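Local coordinates for protein cytosol aminopeptidase (Staphylococcus aureus subsp. aureus, PDB 3KZW) that probably removes amino acids one at a time from the N-terminus of peptides, as a metal-dependent leucyl aminopeptidase of the cytosol aminopeptidase family, at residues A[198-201]-A[202-206]; A[502-505]-A[506-510]; A[303-306]-A[307-310]; A[217-220]-A[221-225]; A[151-154]-A[155-159]. All blocks are in the same frame, centred on the assembly; numbering follows the deposited sequence.

Contact 1: residues A[198-201]-A[202-206]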
loop_
_atom_site.group_PDB
_atom_site.type_symbol
_atom_site.label_atom_id
_atom_site.label_comp_id
_atom_site.label_asym_id
_atom_site.label_seq_id
_atom_site.Cartn_x
_atom_site.Cartn_y
_atom_site.Cartn_z
ATOM N N GLN A 198 -34.646 -25.868 -10.712
ATOM C CA GLN A 198 -33.680 -26.970 -10.660
ATOM C C GLN A 198 -32.503 -26.759 -11.612
ATOM O O GLN A 198 -31.403 -27.257 -11.362
ATOM C CB GLN A 198 -34.363 -28.307 -10.946
ATOM C CG GLN A 198 -35.155 -28.846 -9.773
ATOM C CD GLN A 198 -35.760 -30.212 -10.033
ATOM O OE1 GLN A 198 -35.633 -30.769 -11.126
ATOM N NE2 GLN A 198 -36.428 -30.760 -9.024
ATOM N N SER A 199 -32.740 -26.021 -12.694
ATOM C CA SER A 199 -31.680 -25.648 -13.628
ATOM C C SER A 199 -30.740 -24.622 -13.006
ATOM O O SER A 199 -29.528 -24.665 -13.234
ATOM C CB SER A 199 -32.271 -25.102 -14.928
ATOM O OG SER A 199 -33.069 -26.080 -15.566
ATOM N N ILE A 200 -31.308 -23.706 -12.222
ATOM C CA ILE A 200 -30.533 -22.707 -11.482
ATOM C C ILE A 200 -29.672 -23.390 -10.421
ATOM O O ILE A 200 -28.495 -23.059 -10.257
ATOM C CB ILE A 200 -31.450 -21.626 -10.847
ATOM C CG1 ILE A 200 -32.114 -20.785 -11.947
ATOM C CG2 ILE A 200 -30.662 -20.729 -9.892
ATOM C CD1 ILE A 200 -33.282 -19.939 -11.479
ATOM N N ASN A 201 -30.263 -24.359 -9.727
ATOM C CA ASN A 201 -29.561 -25.128 -8.702
ATOM C C ASN A 201 -28.459 -26.016 -9.266
ATOM O O ASN A 201 -27.462 -26.273 -8.592
ATOM C CB ASN A 201 -30.551 -25.952 -7.873
ATOM C CG ASN A 201 -31.432 -25.089 -6.982
ATOM O OD1 ASN A 201 -31.241 -23.876 -6.879
ATOM N ND2 ASN A 201 -32.401 -25.716 -6.328
ATOM N N LEU A 202 -28.644 -26.482 -10.500
ATOM C CA LEU A 202 -27.624 -27.267 -11.189
ATOM C C LEU A 202 -26.386 -26.412 -11.436
ATOM O O LEU A 202 -25.261 -26.870 -11.238
ATOM C CB LEU A 202 -28.160 -27.833 -12.511
ATOM C CG LEU A 202 -27.177 -28.627 -13.388
ATOM C CD1 LEU A 202 -26.813 -29.970 -12.761
ATOM C CD2 LEU A 202 -27.735 -28.825 -14.786
ATOM N N ALA A 203 -26.613 -25.171 -11.867
ATOM C CA ALA A 203 -25.546 -24.199 -12.080
ATOM C C ALA A 203 -24.848 -23.871 -10.760
ATOM O O ALA A 203 -23.616 -23.792 -10.702
ATOM C CB ALA A 203 -26.101 -22.941 -12.725
ATOM N N ARG A 204 -25.648 -23.698 -9.708
ATOM C CA ARG A 204 -25.147 -23.432 -8.361
ATOM C C ARG A 204 -24.252 -24.552 -7.846
ATOM O O ARG A 204 -23.232 -24.287 -7.211
ATOM C CB ARG A 204 -26.308 -23.230 -7.389
ATOM C CG ARG A 204 -26.952 -21.864 -7.435
ATOM C CD ARG A 204 -28.206 -21.863 -6.592
ATOM N NE ARG A 204 -28.633 -20.516 -6.235
ATOM C CZ ARG A 204 -29.752 -20.230 -5.579
ATOM N NH1 ARG A 204 -30.582 -21.193 -5.206
ATOM N NH2 ARG A 204 -30.047 -18.970 -5.303
ATOM N N ASP A 205 -24.645 -25.798 -8.114
ATOM C CA ASP A 205 -23.878 -26.971 -7.694
ATOM C C ASP A 205 -22.477 -26.988 -8.300
ATOM O O ASP A 205 -21.498 -27.257 -7.600
ATOM C CB ASP A 205 -24.627 -28.264 -8.033
ATOM C CG ASP A 205 -25.686 -28.623 -6.998
ATOM O OD1 ASP A 205 -25.718 -28.004 -5.909
ATOM O OD2 ASP A 205 -26.488 -29.543 -7.273
ATOM N N PHE A 206 -22.384 -26.692 -9.595
ATOM C CA PHE A 206 -21.095 -26.597 -10.270
ATOM C C PHE A 206 -20.246 -25.467 -9.698
ATOM O O PHE A 206 -19.040 -25.618 -9.532
ATOM C CB PHE A 206 -21.275 -26.404 -11.779
ATOM C CG PHE A 206 -21.649 -27.660 -12.518
ATOM C CD1 PHE A 206 -20.838 -28.790 -12.458
ATOM C CD2 PHE A 206 -22.805 -27.705 -13.294
ATOM C CE1 PHE A 206 -21.182 -29.953 -13.147
ATOM C CE2 PHE A 206 -23.158 -28.861 -13.988
ATOM C CZ PHE A 206 -22.342 -29.989 -13.913
#

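Contact 2: residues A[502-505]-A[506-510]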
loop_
_atom_site.group_PDB
_atom_site.type_symbol
_atom_site.label_atom_id
_atom_site.label_comp_id
_atom_site.label_asym_id
_atom_site.label_seq_id
_atom_site.Cartn_x
_atom_site.Cartn_y
_atom_site.Cartn_z
ATOM N N GLY A 502 -27.010 -17.949 -9.860
ATOM C CA GLY A 502 -27.542 -18.446 -11.128
ATOM C C GLY A 502 -28.019 -17.293 -11.992
ATOM O O GLY A 502 -28.943 -17.440 -12.793
ATOM N N PHE A 503 -27.372 -16.142 -11.824
ATOM C CA PHE A 503 -27.763 -14.900 -12.486
ATOM C C PHE A 503 -27.810 -15.032 -14.005
ATOM O O PHE A 503 -26.968 -15.705 -14.605
ATOM C CB PHE A 503 -26.812 -13.768 -12.084
ATOM C CG PHE A 503 -27.436 -12.404 -12.140
ATOM C CD1 PHE A 503 -28.273 -11.964 -11.118
ATOM C CD2 PHE A 503 -27.187 -11.557 -13.215
ATOM C CE1 PHE A 503 -28.855 -10.701 -11.169
ATOM C CE2 PHE A 503 -27.765 -10.290 -13.275
ATOM C CZ PHE A 503 -28.598 -9.861 -12.249
ATOM N N MET A 504 -28.809 -14.382 -14.606
ATOM C CA MET A 504 -29.050 -14.380 -16.058
ATOM C C MET A 504 -29.924 -15.532 -16.557
ATOM O O MET A 504 -30.611 -15.385 -17.568
ATOM C CB MET A 504 -27.748 -14.305 -16.877
ATOM C CG MET A 504 -26.975 -12.992 -16.756
ATOM S SD MET A 504 -27.942 -11.504 -17.061
ATOM C CE MET A 504 -28.475 -11.765 -18.759
ATOM N N ILE A 505 -29.892 -16.669 -15.862
ATOM C CA ILE A 505 -30.690 -17.840 -16.255
ATOM C C ILE A 505 -32.184 -17.508 -16.409
ATOM O O ILE A 505 -32.765 -17.830 -17.445
ATOM C CB ILE A 505 -30.464 -19.068 -15.322
ATOM C CG1 ILE A 505 -28.993 -19.499 -15.353
ATOM C CG2 ILE A 505 -31.374 -20.235 -15.725
ATOM C CD1 ILE A 505 -28.612 -20.510 -14.285
ATOM N N PRO A 506 -32.803 -16.846 -15.402
ATOM C CA PRO A 506 -34.208 -16.451 -15.573
ATOM C C PRO A 506 -34.444 -15.547 -16.788
ATOM O O PRO A 506 -35.426 -15.739 -17.507
ATOM C CB PRO A 506 -34.518 -15.686 -14.282
ATOM C CG PRO A 506 -33.563 -16.221 -13.291
ATOM C CD PRO A 506 -32.307 -16.497 -14.057
ATOM N N THR A 507 -33.547 -14.585 -17.009
ATOM C CA THR A 507 -33.664 -13.633 -18.112
ATOM C C THR A 507 -33.566 -14.304 -19.485
ATOM O O THR A 507 -34.422 -14.091 -20.345
ATOM C CB THR A 507 -32.618 -12.492 -17.989
ATOM O OG1 THR A 507 -32.862 -11.749 -16.790
ATOM C CG2 THR A 507 -32.688 -11.543 -19.186
ATOM N N ILE A 508 -32.532 -15.120 -19.678
ATOM C CA ILE A 508 -32.280 -15.759 -20.971
ATOM C C ILE A 508 -33.344 -16.803 -21.312
ATOM O O ILE A 508 -33.791 -16.881 -22.458
ATOM C CB ILE A 508 -30.847 -16.363 -21.054
ATOM C CG1 ILE A 508 -29.784 -15.290 -20.772
ATOM C CG2 ILE A 508 -30.599 -17.034 -22.413
ATOM C CD1 ILE A 508 -29.796 -14.087 -21.727
ATOM N N VAL A 509 -33.754 -17.586 -20.316
ATOM C CA VAL A 509 -34.824 -18.569 -20.494
ATOM C C VAL A 509 -36.113 -17.887 -20.965
ATOM O O VAL A 509 -36.759 -18.347 -21.915
ATOM C CB VAL A 509 -35.068 -19.406 -19.205
ATOM C CG1 VAL A 509 -36.387 -20.178 -19.275
ATOM C CG2 VAL A 509 -33.912 -20.364 -18.972
ATOM N N GLN A 510 -36.463 -16.784 -20.309
ATOM C CA GLN A 510 -37.632 -15.997 -20.684
ATOM C C GLN A 510 -37.521 -15.474 -22.119
ATOM O O GLN A 510 -38.503 -15.482 -22.863
ATOM C CB GLN A 510 -37.838 -14.845 -19.693
ATOM C CG GLN A 510 -39.115 -14.032 -19.896
ATOM C CD GLN A 510 -40.373 -14.877 -19.832
ATOM O OE1 GLN A 510 -41.207 -14.824 -20.736
ATOM N NE2 GLN A 510 -40.514 -15.666 -18.764
#

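Contact 3: residues A[303-306]-A[307-310]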
loop_
_atom_site.group_PDB
_atom_site.type_symbol
_atom_site.label_atom_id
_atom_site.label_comp_id
_atom_site.label_asym_id
_atom_site.label_seq_id
_atom_site.Cartn_x
_atom_site.Cartn_y
_atom_site.Cartn_z
ATOM N N MET A 303 -12.651 -17.603 -5.544
ATOM C CA MET A 303 -12.281 -17.656 -6.964
ATOM C C MET A 303 -12.648 -18.966 -7.666
ATOM O O MET A 303 -12.362 -19.141 -8.854
ATOM C CB MET A 303 -10.802 -17.307 -7.180
ATOM C CG MET A 303 -10.526 -15.808 -7.144
ATOM S SD MET A 303 -11.526 -14.899 -8.339
ATOM C CE MET A 303 -11.912 -13.401 -7.433
ATOM N N LYS A 304 -13.286 -19.875 -6.931
ATOM C CA LYS A 304 -13.895 -21.064 -7.530
ATOM C C LYS A 304 -15.143 -20.663 -8.322
ATOM O O LYS A 304 -15.639 -21.431 -9.152
ATOM C CB LYS A 304 -14.238 -22.103 -6.456
ATOM C CG LYS A 304 -15.316 -21.676 -5.465
ATOM C CD LYS A 304 -15.695 -22.813 -4.536
ATOM C CE LYS A 304 -16.732 -22.364 -3.524
ATOM N NZ LYS A 304 -17.049 -23.432 -2.543
ATOM N N PHE A 305 -15.634 -19.450 -8.057
ATOM C CA PHE A 305 -16.811 -18.899 -8.729
ATOM C C PHE A 305 -16.469 -18.221 -10.058
ATOM O O PHE A 305 -17.309 -17.547 -10.656
ATOM C CB PHE A 305 -17.539 -17.909 -7.812
ATOM C CG PHE A 305 -18.073 -18.518 -6.542
ATOM C CD1 PHE A 305 -18.792 -19.711 -6.566
ATOM C CD2 PHE A 305 -17.884 -17.878 -5.321
ATOM C CE1 PHE A 305 -19.294 -20.267 -5.389
ATOM C CE2 PHE A 305 -18.385 -18.424 -4.139
ATOM C CZ PHE A 305 -19.091 -19.621 -4.176
ATOM N N ASP A 306 -15.237 -18.402 -10.524
ATOM C CA ASP A 306 -14.802 -17.790 -11.776
ATOM C C ASP A 306 -15.273 -18.580 -12.999
ATOM O O ASP A 306 -14.951 -18.222 -14.136
ATOM C CB ASP A 306 -13.281 -17.610 -11.798
ATOM C CG ASP A 306 -12.862 -16.314 -12.474
ATOM O OD1 ASP A 306 -13.531 -15.280 -12.230
ATOM O OD2 ASP A 306 -11.868 -16.321 -13.240
ATOM N N MET A 307 -16.026 -19.652 -12.757
ATOM C CA MET A 307 -16.618 -20.451 -13.831
ATOM C C MET A 307 -18.149 -20.396 -13.822
ATOM O O MET A 307 -18.803 -21.190 -14.502
ATOM C CB MET A 307 -16.112 -21.903 -13.797
ATOM C CG MET A 307 -16.029 -22.543 -12.414
ATOM S SD MET A 307 -17.614 -22.779 -11.586
ATOM C CE MET A 307 -18.400 -24.007 -12.634
ATOM N N CYS A 308 -18.705 -19.454 -13.059
ATOM C CA CYS A 308 -20.154 -19.235 -12.989
ATOM C C CYS A 308 -20.784 -19.038 -14.369
ATOM O O CYS A 308 -21.889 -19.520 -14.629
ATOM C CB CYS A 308 -20.478 -18.037 -12.094
ATOM S SG CYS A 308 -20.429 -18.392 -10.319
ATOM N N GLY A 309 -20.074 -18.329 -15.243
ATOM C CA GLY A 309 -20.527 -18.096 -16.612
ATOM C C GLY A 309 -20.806 -19.386 -17.359
ATOM O O GLY A 309 -21.858 -19.530 -17.980
ATOM N N ALA A 310 -19.863 -20.326 -17.286
ATOM C CA ALA A 310 -20.022 -21.640 -17.905
ATOM C C ALA A 310 -21.150 -22.435 -17.253
ATOM O O ALA A 310 -21.959 -23.058 -17.947
ATOM C CB ALA A 310 -18.727 -22.414 -17.845
HETATM O O HOH W 1 -17.404 -16.617 -15.252
#

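Contact 4: residues A[217-220]-A[221-225]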
loop_
_atom_site.group_PDB
_atom_site.type_symbol
_atom_site.label_atom_id
_atom_site.label_comp_id
_atom_site.label_asym_id
_atom_site.label_seq_id
_atom_site.Cartn_x
_atom_site.Cartn_y
_atom_site.Cartn_z
ATOM N N GLN A 217 -11.280 -30.978 -16.517
ATOM C CA GLN A 217 -11.559 -32.341 -16.960
ATOM C C GLN A 217 -12.837 -32.892 -16.329
ATOM O O GLN A 217 -13.728 -33.356 -17.041
ATOM C CB GLN A 217 -10.375 -33.263 -16.655
ATOM C CG GLN A 217 -10.575 -34.703 -17.107
ATOM C CD GLN A 217 -9.514 -35.647 -16.570
ATOM O OE1 GLN A 217 -8.324 -35.321 -16.541
ATOM N NE2 GLN A 217 -9.940 -36.832 -16.147
ATOM N N THR A 218 -12.922 -32.831 -15.000
ATOM C CA THR A 218 -14.070 -33.378 -14.265
ATOM C C THR A 218 -15.341 -32.582 -14.534
ATOM O O THR A 218 -16.440 -33.134 -14.500
ATOM C CB THR A 218 -13.819 -33.452 -12.739
ATOM O OG1 THR A 218 -13.581 -32.138 -12.225
ATOM C CG2 THR A 218 -12.627 -34.351 -12.421
ATOM N N PHE A 219 -15.180 -31.287 -14.801
ATOM C CA PHE A 219 -16.291 -30.421 -15.184
ATOM C C PHE A 219 -16.879 -30.872 -16.516
ATOM O O PHE A 219 -18.097 -30.984 -16.647
ATOM C CB PHE A 219 -15.835 -28.959 -15.246
ATOM C CG PHE A 219 -16.946 -27.971 -15.515
ATOM C CD1 PHE A 219 -18.213 -28.141 -14.959
ATOM C CD2 PHE A 219 -16.712 -26.848 -16.302
ATOM C CE1 PHE A 219 -19.230 -27.221 -15.207
ATOM C CE2 PHE A 219 -17.722 -25.922 -16.547
ATOM C CZ PHE A 219 -18.981 -26.110 -16.000
ATOM N N ALA A 220 -16.006 -31.146 -17.486
ATOM C CA ALA A 220 -16.412 -31.684 -18.786
ATOM C C ALA A 220 -17.091 -33.047 -18.639
ATOM O O ALA A 220 -18.151 -33.279 -19.219
ATOM C CB ALA A 220 -15.218 -31.779 -19.724
ATOM N N GLU A 221 -16.479 -33.929 -17.849
ATOM C CA GLU A 221 -17.004 -35.271 -17.601
ATOM C C GLU A 221 -18.386 -35.245 -16.950
ATOM O O GLU A 221 -19.247 -36.065 -17.282
ATOM C CB GLU A 221 -16.031 -36.079 -16.737
ATOM C CG GLU A 221 -14.770 -36.525 -17.467
ATOM C CD GLU A 221 -13.698 -37.085 -16.540
ATOM O OE1 GLU A 221 -13.909 -37.121 -15.305
ATOM O OE2 GLU A 221 -12.634 -37.491 -17.059
ATOM N N ASP A 222 -18.590 -34.304 -16.029
ATOM C CA ASP A 222 -19.874 -34.155 -15.342
ATOM C C ASP A 222 -20.982 -33.703 -16.290
ATOM O O ASP A 222 -22.125 -34.143 -16.165
ATOM C CB ASP A 222 -19.756 -33.182 -14.163
ATOM C CG ASP A 222 -19.103 -33.809 -12.934
ATOM O OD1 ASP A 222 -18.598 -34.957 -13.017
ATOM O OD2 ASP A 222 -19.091 -33.141 -11.876
ATOM N N ILE A 223 -20.634 -32.828 -17.233
ATOM C CA ILE A 223 -21.581 -32.341 -18.237
ATOM C C ILE A 223 -21.993 -33.472 -19.190
ATOM O O ILE A 223 -23.176 -33.611 -19.516
ATOM C CB ILE A 223 -21.021 -31.114 -19.009
ATOM C CG1 ILE A 223 -20.865 -29.920 -18.066
ATOM C CG2 ILE A 223 -21.933 -30.724 -20.169
ATOM C CD1 ILE A 223 -19.897 -28.851 -18.558
ATOM N N VAL A 224 -21.019 -34.279 -19.611
ATOM C CA VAL A 224 -21.275 -35.456 -20.447
ATOM C C VAL A 224 -22.253 -36.409 -19.757
ATOM O O VAL A 224 -23.264 -36.800 -20.344
ATOM C CB VAL A 224 -19.964 -36.207 -20.809
ATOM C CG1 VAL A 224 -20.258 -37.545 -21.478
ATOM C CG2 VAL A 224 -19.093 -35.360 -21.706
ATOM N N ASN A 225 -21.951 -36.763 -18.508
ATOM C CA ASN A 225 -22.772 -37.697 -17.737
ATOM C C ASN A 225 -24.179 -37.180 -17.449
ATOM O O ASN A 225 -25.133 -37.960 -17.408
ATOM C CB ASN A 225 -22.072 -38.090 -16.432
ATOM C CG ASN A 225 -20.844 -38.962 -16.662
ATOM O OD1 ASN A 225 -20.765 -39.709 -17.642
ATOM N ND2 ASN A 225 -19.880 -38.877 -15.747
#

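Contact 5: residues A[151-154]-A[155-159]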
loop_
_atom_site.group_PDB
_atom_site.type_symbol
_atom_site.label_atom_id
_atom_site.label_comp_id
_atom_site.label_asym_id
_atom_site.label_seq_id
_atom_site.Cartn_x
_atom_site.Cartn_y
_atom_site.Cartn_z
ATOM N N CYS A 151 -44.064 -19.451 -7.740
ATOM C CA CYS A 151 -44.268 -20.558 -6.808
ATOM C C CYS A 151 -43.366 -21.745 -7.145
ATOM O O CYS A 151 -42.709 -22.304 -6.262
ATOM C CB CYS A 151 -45.738 -20.988 -6.813
ATOM S SG CYS A 151 -46.180 -22.200 -5.549
ATOM N N GLY A 152 -43.330 -22.112 -8.425
ATOM C CA GLY A 152 -42.508 -23.222 -8.905
ATOM C C GLY A 152 -41.010 -22.997 -8.758
ATOM O O GLY A 152 -40.292 -23.884 -8.289
ATOM N N ILE A 153 -40.543 -21.815 -9.161
ATOM C CA ILE A 153 -39.120 -21.470 -9.096
ATOM C C ILE A 153 -38.616 -21.453 -7.654
ATOM O O ILE A 153 -37.616 -22.100 -7.331
ATOM C CB ILE A 153 -38.810 -20.107 -9.784
ATOM C CG1 ILE A 153 -39.156 -20.162 -11.277
ATOM C CG2 ILE A 153 -37.337 -19.726 -9.606
ATOM C CD1 ILE A 153 -39.261 -18.800 -11.951
ATOM N N GLN A 154 -39.327 -20.728 -6.791
ATOM C CA GLN A 154 -38.914 -20.547 -5.400
ATOM C C GLN A 154 -38.968 -21.826 -4.568
ATOM O O GLN A 154 -38.265 -21.943 -3.567
ATOM C CB GLN A 154 -39.727 -19.436 -4.723
ATOM C CG GLN A 154 -39.550 -18.044 -5.326
ATOM C CD GLN A 154 -38.120 -17.545 -5.276
ATOM O OE1 GLN A 154 -37.263 -17.996 -6.036
ATOM N NE2 GLN A 154 -37.858 -16.593 -4.389
ATOM N N SER A 155 -39.792 -22.785 -4.987
ATOM C CA SER A 155 -39.880 -24.075 -4.300
ATOM C C SER A 155 -38.557 -24.840 -4.373
ATOM O O SER A 155 -38.290 -25.712 -3.546
ATOM C CB SER A 155 -41.026 -24.921 -4.866
ATOM O OG SER A 155 -40.731 -25.383 -6.172
ATOM N N GLU A 156 -37.737 -24.498 -5.364
ATOM C CA GLU A 156 -36.422 -25.108 -5.539
ATOM C C GLU A 156 -35.291 -24.126 -5.241
ATOM O O GLU A 156 -34.330 -24.474 -4.554
ATOM C CB GLU A 156 -36.269 -25.667 -6.957
ATOM C CG GLU A 156 -37.184 -26.844 -7.282
ATOM C CD GLU A 156 -36.767 -28.142 -6.598
ATOM O OE1 GLU A 156 -35.598 -28.256 -6.162
ATOM O OE2 GLU A 156 -37.614 -29.058 -6.502
ATOM N N ARG A 157 -35.417 -22.902 -5.751
ATOM C CA ARG A 157 -34.350 -21.906 -5.651
ATOM C C ARG A 157 -34.138 -21.378 -4.229
ATOM O O ARG A 157 -32.996 -21.246 -3.781
ATOM C CB ARG A 157 -34.575 -20.748 -6.630
ATOM C CG ARG A 157 -33.407 -19.769 -6.673
ATOM C CD ARG A 157 -33.478 -18.787 -7.821
ATOM N NE ARG A 157 -34.621 -17.888 -7.711
ATOM C CZ ARG A 157 -34.666 -16.662 -8.230
ATOM N NH1 ARG A 157 -33.619 -16.167 -8.889
ATOM N NH2 ARG A 157 -35.764 -15.926 -8.083
ATOM N N ALA A 158 -35.231 -21.082 -3.530
ATOM C CA ALA A 158 -35.156 -20.507 -2.186
ATOM C C ALA A 158 -34.719 -21.523 -1.133
ATOM O O ALA A 158 -34.152 -21.153 -0.104
ATOM C CB ALA A 158 -36.487 -19.888 -1.800
ATOM N N THR A 159 -34.980 -22.801 -1.405
ATOM C CA THR A 159 -34.713 -23.876 -0.449
ATOM C C THR A 159 -33.390 -24.594 -0.719
ATOM O O THR A 159 -33.097 -25.621 -0.105
ATOM C CB THR A 159 -35.851 -24.908 -0.452
ATOM O OG1 THR A 159 -35.972 -25.479 -1.760
ATOM C CG2 THR A 159 -37.168 -24.256 -0.063
#

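Contact 1: residues A[198-201]-A[202-206]
Residues Q198 to F206 form one unbroken run of alpha helix, and four backbone bonds join its first part to its second. L202 N bonds to Q198 O at 3.0 Å. A203 N reaches S199 O at 3.3 Å, the longest of the four. R204 N to I200 O is 3.0 Å and D205 N to N201 O is 2.9 Å. The side chains that meet, I200 and N201 with R204, are three or four residues apart along the helix. N201 and R204 run side by side and point the same way. Both have CG beside the backbone N (chi1 -70° and -79°), which sends the amide and the guanidinium off the helix together. The two flat groups are nearly parallel. R204 NH1 donates to N201 OD1 at 3.2 Å, and OD1 sits out of the guanidinium plane. The bond is therefore bent, with an N-H...O angle of 137°. I200 also runs beside the arginine and points the same way. Its CG2 is over one guanidinium face, toward the rim, 4.2 Å from R204 NE, on the side to which N201 OD1 is tilted. The buried arginine is held by more than this bond. Its NE, NH2 and NH1 donate to the carbonyls of P500, N495 and R157, and N201 ND2 donates to E156 O. These carbonyls tie helix 188-208 to helix 144-157 and to segments near the C-terminal end of the chain. A203 packs on helix 308-322, as does L202, which also meets helix 216-226, while I200 faces helix 505-512.

Contact 2: residues A[502-505]-A[506-510]
I505 and V509 pack one turn apart at the start of helix 505-512, with I505 CG2 4.1 Å from V509 CG2. The backbone beneath them is firmly bonded. V509 N donates to I505 O at 3.0 Å. I508 N donates to M504 O at 2.9 Å, almost straight, with an N-H...O angle of 171°. The M504 side chain is bent. Its turns at chi2 and chi3 (-52° and -61°) bring the methyl toward the helix, and CE comes 4.0 Å from I508 CD1. T507 OG1 and M504 N both bond to the carboxylate of E429. This is the buried side, and helix 308-322 covers it through I316 and A319. The other side is looser. The ring of P506 is partly exposed, and its CD is 3.7 Å from G502 O. Residues G502 to I505 make a type II beta turn, with a weak bond of 3.3 Å from I505 N to G502 O. P506, which has no N-H to offer, fits the first helical turn. The arrangement is a type II turn that runs into the N-terminus of a helix, with M504 at the N-cap position, here in the last helix of the chain.

Contact 3: residues A[303-306]-A[307-310]
M307 curls back toward K304, and its sulfur SD rests 3.4 Å from K304 O. The first torsion sets CG between the backbone N and the carbonyl carbon (chi1 43°), and two further bends keep the chain coiled. M307 CG is also near that carbonyl, at 3.5 Å from K304 O. The second sulfur, C308 SG, comes close to F305. It lies 3.9 Å from F305 CB and 5.3 Å from the centroid of the ring, which it meets obliquely. This is a sulfur-aromatic contact. K304 CG lies over the centre of one face of the same ring. The backbone link is slight. C308 N donates to F305 O at 3.4 Å, a weak bond. A water adds a second link: it donates to D306 O at 3.1 Å and accepts from G309 N at 3.2 Å. M307 is the N-cap of helix 308-322, so the water meets one of the N-H groups of the first turn. In leucyl aminopeptidases the aspartate of this segment is a ligand of the two-metal centre. D306 probably has that place here, although no metal is modelled on it. Its OD2 forms a salt bridge with K283 and lies close to D288 and E367, and its OD1 bonds to T392. K304 NZ bonds to N208 O, while K304 N bonds to D348 of a second subunit. M307 also packs on F206 of helix 188-208, and C308 touches S207 of the same helix.

Contact 4: residues A[217-220]-A[221-225]
Q217 and E221 face each other one turn apart on the exposed side of helix 216-226, joined by both backbone and side chain. E221 N donates to Q217 O at 2.9 Å. Q217 NE2 donates to E221 OE2, also at 2.9 Å, with an N-H...O angle of 156°. The acceptor lies in the amide plane of Q217 but is approached from above the carboxylate plane. The two flat groups are turned 68° apart. The glutamine chain is extended, with CG anti to the backbone N (chi1 -179°), and it carries the amide along the helix to the glutamate. The next three carbonyls are taken in regular order. T218 O accepts from D222 N at 2.9 Å. F219 O accepts from I223 N at 3.2 Å. A220 O accepts from V224 N at 3.1 Å. D222 OD1 stands 3.2 Å from T218 O, but both are acceptors, so they make no bond. T218 OG1 turns back to T215 N and V213 O just before the helix. The inner side is apolar. I223 CD1 sits over one face of the F219 ring, 3.9 Å from its centroid, as a CH-pi contact. F206 meets that ring edge-to-face, and I223 and A220 pack on strands 233-237 and 262-269. The chemistry thus divides by side. The Q217 amide gives the E221 carboxylate one hydrogen bond at an exposed position, so the carboxylate is probably ionised as usual there, while the buried side relies on apolar contacts.

Contact 5: residues A[151-154]-A[155-159]
R157 grips the amide oxygen of Q154 side-on with two nitrogens. R157 NE donates to Q154 OE1 at 3.1 Å, and R157 NH2 donates to the same atom at 3.3 Å. OE1 lies at the guanidinium edge, close to its plane. The amide is turned well away, with the two planes 66° apart. NE lies in the carbonyl plane of the amide, whereas NH2 is above it. Q154 bends at chi2 to bring OE1 across, and R157 bends at chi3 (65°) to meet it. I153 runs beside the arginine and points the same way, with CG2 3.8 Å from R157 NE. These residues belong to helix 144-157 of the N-terminal domain, packed against helices 108-124 and 188-208 and strand 25-29. The backbone bonding here departs from the regular pattern. I153 O accepts from both E156 N, at 3.1 Å, and R157 N, at 2.8 Å. The second is in the carbonyl plane and the first is above it. G152 O accepts instead from S155 OG, since E156 N is 3.9 Å from it. The hydroxyl reaches that carbonyl because OG stands between the backbone N and the carbonyl carbon (chi1 71°). T159 OG1 similarly turns back to S155 O, at 2.9 Å. Q154 NE2 donates to L112 O and to N495 OD1. E156 leads away from segment 151-154, and its OE2 accepts from A24 N.

Along the chain the order is contact 5, 1, 4, 3, 2. Contact 1, on helix 188-208, is central in space and touches all four others. Contacts 2, 3 and 5 each have centres about 12 Å from it, and contact 4 about 14 Å. Contacts 4 and 5 are farthest apart, about 26 Å between centres, and do not touch. Contact 1 touches contact 5 of the N-terminal domain and contacts 2, 3 and 4 of the catalytic domain, so helix 188-208 joins the two. Contacts 3 and 4 also touch, through M307, A310 and F219, so the start of helix 308-322 packs on helix 216-226.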